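PDB 1E3J: Nadp(h)-dependent ketose reductase from Bemisia argentifolii, which probably catalyses the zinc- and NADP(H)-dependent interconversion of fructose and sorbitol, as a member of the zinc-containing alcohol dehydrogenase family. Local coordinates for residues A[246-250]-A[251-255]; A[254-257]-A[258-262]. All blocks are in the same frame, centred on the assembly; numbering follows the deposited sequence.

Contact 1: residues A[246-250]-A[251-255]; sequences DCSGN and EKCIT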
ATOM      1  N   ASP A 246      20.290   1.398   9.331  1.00 39.32           N
ATOM      2  CA  ASP A 246      21.448   2.059   9.870  1.00 43.91           C
ATOM      3  C   ASP A 246      21.114   2.582  11.256  1.00 46.63           C
ATOM      4  O   ASP A 246      20.176   3.387  11.424  1.00 46.83           O
ATOM      5  CB  ASP A 246      21.890   3.258   9.044  1.00 47.38           C
ATOM      6  CG  ASP A 246      22.955   4.088   9.798  1.00 51.88           C
ATOM      7  OD1 ASP A 246      23.960   3.454  10.207  1.00 52.22           O
ATOM      8  OD2 ASP A 246      22.780   5.327  10.011  1.00 51.01           O
ATOM      9  N   CYS A 247      21.875   2.141  12.245  1.00 46.86           N
ATOM     10  CA  CYS A 247      21.639   2.596  13.600  1.00 50.60           C
ATOM     11  C   CYS A 247      22.787   3.450  14.087  1.00 52.67           C
ATOM     12  O   CYS A 247      22.873   3.758  15.272  1.00 54.30           O
ATOM     13  CB  CYS A 247      21.477   1.403  14.523  1.00 48.81           C
ATOM     14  SG  CYS A 247      20.104   0.369  14.028  1.00 51.79           S
ATOM     15  N   SER A 248      23.649   3.869  13.170  1.00 55.07           N
ATOM     16  CA  SER A 248      24.814   4.656  13.570  1.00 58.01           C
ATOM     17  C   SER A 248      24.807   6.145  13.216  1.00 58.07           C
ATOM     18  O   SER A 248      25.497   6.925  13.853  1.00 59.39           O
ATOM     19  CB  SER A 248      26.080   4.032  12.985  1.00 57.31           C
ATOM     20  OG  SER A 248      26.221   4.434  11.632  1.00 58.26           O
ATOM     21  N   GLY A 249      24.070   6.545  12.189  1.00 58.73           N
ATOM     22  CA  GLY A 249      24.057   7.959  11.825  1.00 58.05           C
ATOM     23  C   GLY A 249      25.349   8.386  11.141  1.00 57.46           C
ATOM     24  O   GLY A 249      25.435   9.481  10.568  1.00 57.68           O
ATOM     25  N   ASN A 250      26.353   7.512  11.190  1.00 55.87           N
ATOM     26  CA  ASN A 250      27.646   7.789  10.586  1.00 53.14           C
ATOM     27  C   ASN A 250      27.601   7.735   9.053  1.00 52.17           C
ATOM     28  O   ASN A 250      27.123   6.754   8.459  1.00 50.30           O
ATOM     29  CB  ASN A 250      28.674   6.782  11.089  1.00 54.95           C
ATOM     30  CG  ASN A 250      30.033   7.031  10.487  1.00 59.21           C
ATOM     31  OD1 ASN A 250      30.818   7.833  11.005  1.00 61.06           O
ATOM     32  ND2 ASN A 250      30.307   6.382   9.356  1.00 59.31           N
ATOM     33  N   GLU A 251      28.147   8.758   8.401  1.00 50.94           N
ATOM     34  CA  GLU A 251      28.119   8.804   6.947  1.00 50.47           C
ATOM     35  C   GLU A 251      28.825   7.649   6.216  1.00 49.84           C
ATOM     36  O   GLU A 251      28.440   7.291   5.086  1.00 47.28           O
ATOM     37  CB  GLU A 251      28.665  10.142   6.442  1.00 52.08           C
ATOM     38  CG  GLU A 251      30.163  10.279   6.537  1.00 57.35           C
ATOM     39  CD  GLU A 251      30.616  11.730   6.495  1.00 60.58           C
ATOM     40  OE1 GLU A 251      30.300  12.450   5.513  1.00 60.70           O
ATOM     41  OE2 GLU A 251      31.292  12.147   7.460  1.00 64.44           O
ATOM     42  N   LYS A 252      29.859   7.070   6.817  1.00 49.50           N
ATOM     43  CA  LYS A 252      30.535   5.965   6.123  1.00 51.05           C
ATOM     44  C   LYS A 252      29.624   4.741   6.156  1.00 49.30           C
ATOM     45  O   LYS A 252      29.525   4.001   5.174  1.00 48.83           O
ATOM     46  CB  LYS A 252      31.908   5.647   6.738  1.00 52.65           C
ATOM     47  CG  LYS A 252      32.972   6.726   6.464  1.00 56.45           C
ATOM     48  CD  LYS A 252      34.390   6.181   6.699  1.00 59.63           C
ATOM     49  CE  LYS A 252      35.459   7.284   6.644  1.00 61.20           C
ATOM     50  NZ  LYS A 252      35.523   8.070   7.938  1.00 64.21           N
ATOM     51  N   CYS A 253      28.933   4.566   7.281  1.00 47.76           N
ATOM     52  CA  CYS A 253      27.983   3.480   7.435  1.00 47.18           C
ATOM     53  C   CYS A 253      26.778   3.697   6.520  1.00 45.46           C
ATOM     54  O   CYS A 253      26.244   2.744   5.959  1.00 44.82           O
ATOM     55  CB  CYS A 253      27.536   3.379   8.889  1.00 48.00           C
ATOM     56  SG  CYS A 253      28.846   2.732   9.949  1.00 52.10           S
ATOM     57  N   ILE A 254      26.359   4.945   6.338  1.00 44.90           N
ATOM     58  CA  ILE A 254      25.209   5.194   5.465  1.00 45.98           C
ATOM     59  C   ILE A 254      25.604   4.970   4.011  1.00 45.23           C
ATOM     60  O   ILE A 254      24.797   4.489   3.187  1.00 44.66           O
ATOM     61  CB  ILE A 254      24.681   6.619   5.628  1.00 47.10           C
ATOM     62  CG1 ILE A 254      23.986   6.734   6.986  1.00 49.09           C
ATOM     63  CG2 ILE A 254      23.744   6.968   4.477  1.00 47.68           C
ATOM     64  CD1 ILE A 254      23.687   8.155   7.420  1.00 51.62           C
ATOM     65  N   THR A 255      26.860   5.282   3.711  1.00 43.53           N
ATOM     66  CA  THR A 255      27.348   5.133   2.353  1.00 42.14           C
ATOM     67  C   THR A 255      27.384   3.644   2.084  1.00 40.30           C
ATOM     68  O   THR A 255      27.018   3.199   1.023  1.00 40.99           O
ATOM     69  CB  THR A 255      28.780   5.743   2.181  1.00 43.83           C
ATOM     70  OG1 THR A 255      28.749   7.150   2.478  1.00 44.65           O
ATOM     71  CG2 THR A 255      29.281   5.548   0.744  1.00 40.58           C
TER

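Contact 2: residues A[254-257]-A[258-262]; sequences ITIG and INITR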
ATOM      1  N   ILE A 254      26.359   4.945   6.338  1.00 44.90           N
ATOM      2  CA  ILE A 254      25.209   5.194   5.465  1.00 45.98           C
ATOM      3  C   ILE A 254      25.604   4.970   4.011  1.00 45.23           C
ATOM      4  O   ILE A 254      24.797   4.489   3.187  1.00 44.66           O
ATOM      5  CB  ILE A 254      24.681   6.619   5.628  1.00 47.10           C
ATOM      6  CG1 ILE A 254      23.986   6.734   6.986  1.00 49.09           C
ATOM      7  CG2 ILE A 254      23.744   6.968   4.477  1.00 47.68           C
ATOM      8  CD1 ILE A 254      23.687   8.155   7.420  1.00 51.62           C
ATOM      9  N   THR A 255      26.860   5.282   3.711  1.00 43.53           N
ATOM     10  CA  THR A 255      27.348   5.133   2.353  1.00 42.14           C
ATOM     11  C   THR A 255      27.384   3.644   2.084  1.00 40.30           C
ATOM     12  O   THR A 255      27.018   3.199   1.023  1.00 40.99           O
ATOM     13  CB  THR A 255      28.780   5.743   2.181  1.00 43.83           C
ATOM     14  OG1 THR A 255      28.749   7.150   2.478  1.00 44.65           O
ATOM     15  CG2 THR A 255      29.281   5.548   0.744  1.00 40.58           C
ATOM     16  N   ILE A 256      27.819   2.875   3.061  1.00 38.93           N
ATOM     17  CA  ILE A 256      27.874   1.436   2.896  1.00 39.94           C
ATOM     18  C   ILE A 256      26.442   0.919   2.709  1.00 40.26           C
ATOM     19  O   ILE A 256      26.181   0.093   1.822  1.00 40.77           O
ATOM     20  CB  ILE A 256      28.530   0.740   4.156  1.00 38.73           C
ATOM     21  CG1 ILE A 256      30.049   0.938   4.139  1.00 41.50           C
ATOM     22  CG2 ILE A 256      28.264  -0.763   4.137  1.00 36.62           C
ATOM     23  CD1 ILE A 256      30.749   0.339   5.330  1.00 40.15           C
ATOM     24  N   GLY A 257      25.531   1.408   3.558  1.00 40.44           N
ATOM     25  CA  GLY A 257      24.134   0.988   3.504  1.00 40.11           C
ATOM     26  C   GLY A 257      23.571   1.163   2.114  1.00 38.57           C
ATOM     27  O   GLY A 257      22.940   0.270   1.575  1.00 40.57           O
ATOM     28  N   ILE A 258      23.817   2.324   1.534  1.00 38.00           N
ATOM     29  CA  ILE A 258      23.388   2.626   0.185  1.00 39.31           C
ATOM     30  C   ILE A 258      24.036   1.702  -0.857  1.00 42.37           C
ATOM     31  O   ILE A 258      23.398   1.289  -1.850  1.00 42.31           O
ATOM     32  CB  ILE A 258      23.787   4.056  -0.173  1.00 40.56           C
ATOM     33  CG1 ILE A 258      23.010   5.032   0.708  1.00 42.62           C
ATOM     34  CG2 ILE A 258      23.549   4.324  -1.680  1.00 43.05           C
ATOM     35  CD1 ILE A 258      23.403   6.472   0.517  1.00 45.48           C
ATOM     36  N   ASN A 259      25.309   1.374  -0.657  1.00 41.54           N
ATOM     37  CA  ASN A 259      25.976   0.570  -1.658  1.00 42.41           C
ATOM     38  C   ASN A 259      25.771  -0.927  -1.516  1.00 43.39           C
ATOM     39  O   ASN A 259      25.902  -1.663  -2.483  1.00 44.59           O
ATOM     40  CB  ASN A 259      27.467   0.929  -1.691  1.00 41.84           C
ATOM     41  CG  ASN A 259      27.714   2.331  -2.250  1.00 43.92           C
ATOM     42  OD1 ASN A 259      27.095   2.733  -3.233  1.00 45.10           O
ATOM     43  ND2 ASN A 259      28.617   3.072  -1.629  1.00 45.37           N
ATOM     44  N   ILE A 260      25.412  -1.386  -0.326  1.00 42.50           N
ATOM     45  CA  ILE A 260      25.214  -2.811  -0.134  1.00 42.75           C
ATOM     46  C   ILE A 260      23.738  -3.218  -0.255  1.00 42.34           C
ATOM     47  O   ILE A 260      23.420  -4.407  -0.442  1.00 41.75           O
ATOM     48  CB  ILE A 260      25.699  -3.215   1.243  1.00 44.79           C
ATOM     49  CG1 ILE A 260      25.614  -4.727   1.423  1.00 47.85           C
ATOM     50  CG2 ILE A 260      24.842  -2.528   2.285  1.00 46.20           C
ATOM     51  CD1 ILE A 260      26.592  -5.530   0.604  1.00 50.73           C
ATOM     52  N   THR A 261      22.828  -2.251  -0.165  1.00 40.26           N
ATOM     53  CA  THR A 261      21.401  -2.589  -0.244  1.00 38.07           C
ATOM     54  C   THR A 261      20.964  -3.072  -1.623  1.00 37.59           C
ATOM     55  O   THR A 261      21.386  -2.521  -2.636  1.00 36.33           O
ATOM     56  CB  THR A 261      20.509  -1.399   0.175  1.00 37.90           C
ATOM     57  OG1 THR A 261      20.788  -1.050   1.539  1.00 36.75           O
ATOM     58  CG2 THR A 261      19.031  -1.785   0.060  1.00 37.68           C
ATOM     59  N   ARG A 262      20.136  -4.118  -1.651  1.00 34.02           N
ATOM     60  CA  ARG A 262      19.632  -4.644  -2.906  1.00 36.13           C
ATOM     61  C   ARG A 262      18.779  -3.633  -3.693  1.00 35.58           C
ATOM     62  O   ARG A 262      18.036  -2.839  -3.120  1.00 35.94           O
ATOM     63  CB  ARG A 262      18.774  -5.895  -2.654  1.00 38.18           C
ATOM     64  CG  ARG A 262      18.327  -6.626  -3.925  1.00 41.13           C
ATOM     65  CD  ARG A 262      17.243  -7.705  -3.617  1.00 45.54           C
ATOM     66  NE  ARG A 262      17.678  -8.632  -2.571  1.00 46.94           N
ATOM     67  CZ  ARG A 262      16.872  -9.423  -1.850  1.00 49.28           C
ATOM     68  NH1 ARG A 262      15.545  -9.414  -2.038  1.00 48.16           N
ATOM     69  NH2 ARG A 262      17.402 -10.257  -0.945  1.00 46.06           N
TER

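Contact 1: residues A[246-250]-A[251-255]
The carboxylate of Asp-246 lies between the loop and the first turn of helix 251-260: CG1 of Ile-254 packs against one face, 3.5 Å from OD2 of Asp-246, and the backbone N of Ser-248 approaches the other, 3.0 Å from OD1 of Asp-246 and well above the carboxylate plane. At the edge, Ser-248 OG donates to the syn lone pair of OD1 of Asp-246 (2.8 Å), while Gly-249 N meets OD2 of Asp-246 on its syn side, somewhat out of the plane, at 2.8 Å. The Ser-248 N bond closes an Asx turn, and that from Gly-249 N adds an Asx motif, at the end of strand 243-246, where a Rossmann-type beta-alpha-beta unit turns into its helix. Asp-246 CG stands opposite its own backbone N (chi1 169°), which turns both oxygens toward the loop amides, and its side chain meets that of Ile-254 at about a right angle. Farther round the turn, Ser-248 OG touches CB of Cys-253 (3.2 Å). Asn-250 occupies the N-cap position, and its O accepts an i to i+4 bond from Ile-254 N at 2.9 Å. Glu-251 reaches to strand 277-279, where its OE1 accepts from Thr-278 N, and Ile-254 also packs on Leu-281 of the second subunit. One turn into the helix, Thr-255 N and Thr-255 OG1 grip Glu-251 O from opposite faces of its carbonyl plane, the hydroxyl at 2.6 Å.

Contact 2: residues A[254-257]-A[258-262]
Gly-257 O receives two bonds from Thr-261, one from N and one from OG1, arriving on opposite faces of the carbonyl plane. The hydroxyl bond is the shorter, 2.5 Å from Thr-261 OG1 to Gly-257 O. It depends on a torsion that sets OG1 beside the threonine's own backbone N (chi1 -61°), so both donors reach back to the same oxygen. Thr-261 is the first residue to leave helical geometry, and this double grip closes the C-terminal end of helix 251-260. Its hydroxyl is also hydrogen-bonded to Thr-244 OG1 on strand 243-246.

Along the same turns, isoleucine branches crowd the carbonyls: Ile-258 CG1 comes to 3.1 Å from Ile-254 O, and Ile-260 CG2 to 3.0 Å from Ile-256 O, two oxygens that also accept i to i+4 bonds from Ile-258 N and Ile-260 N. The apolar touches are looser, with CD1 of Ile-258 set 4.0 Å from CG2 of Ile-254 at a slant. Asn-259 and Thr-255 run alongside each other in the same direction, ND2 of Asn-259 3.5 Å from the methyl CG2 of Thr-255; the amide's OD1 is held by Asn-283 ND2.

Farther out, Ile-256 and Ile-260 face helix 226-236 through Ile-229, Ile-230 and Ile-233. Ile-258 instead packs on Leu-267 of strand 266-269 and Val-279 of strand 277-279, so the helix meets helix 226-236 and these two strands through different residues.

Contacts 1 and 2 follow each other along the chain, overlap at Ile-254 and Thr-255, and have centres about 9 Å apart. Contact 1 comes first, carrying strand 243-246 into helix 251-260; contact 2 continues to the helix's far end, from which the chain runs on to strand 266-269. Together they cover most of the crossover of one beta-alpha-beta unit, whose two strands are adjacent in the parallel six-stranded sheet. That sheet is the core of a Rossmann-type domain, expected to bind the dinucleotide, although both contacts lie away from the zinc and boric acid sites. The shared residues also pack against the second subunit, so the helix contributes to the subunit interface as well as to the fold.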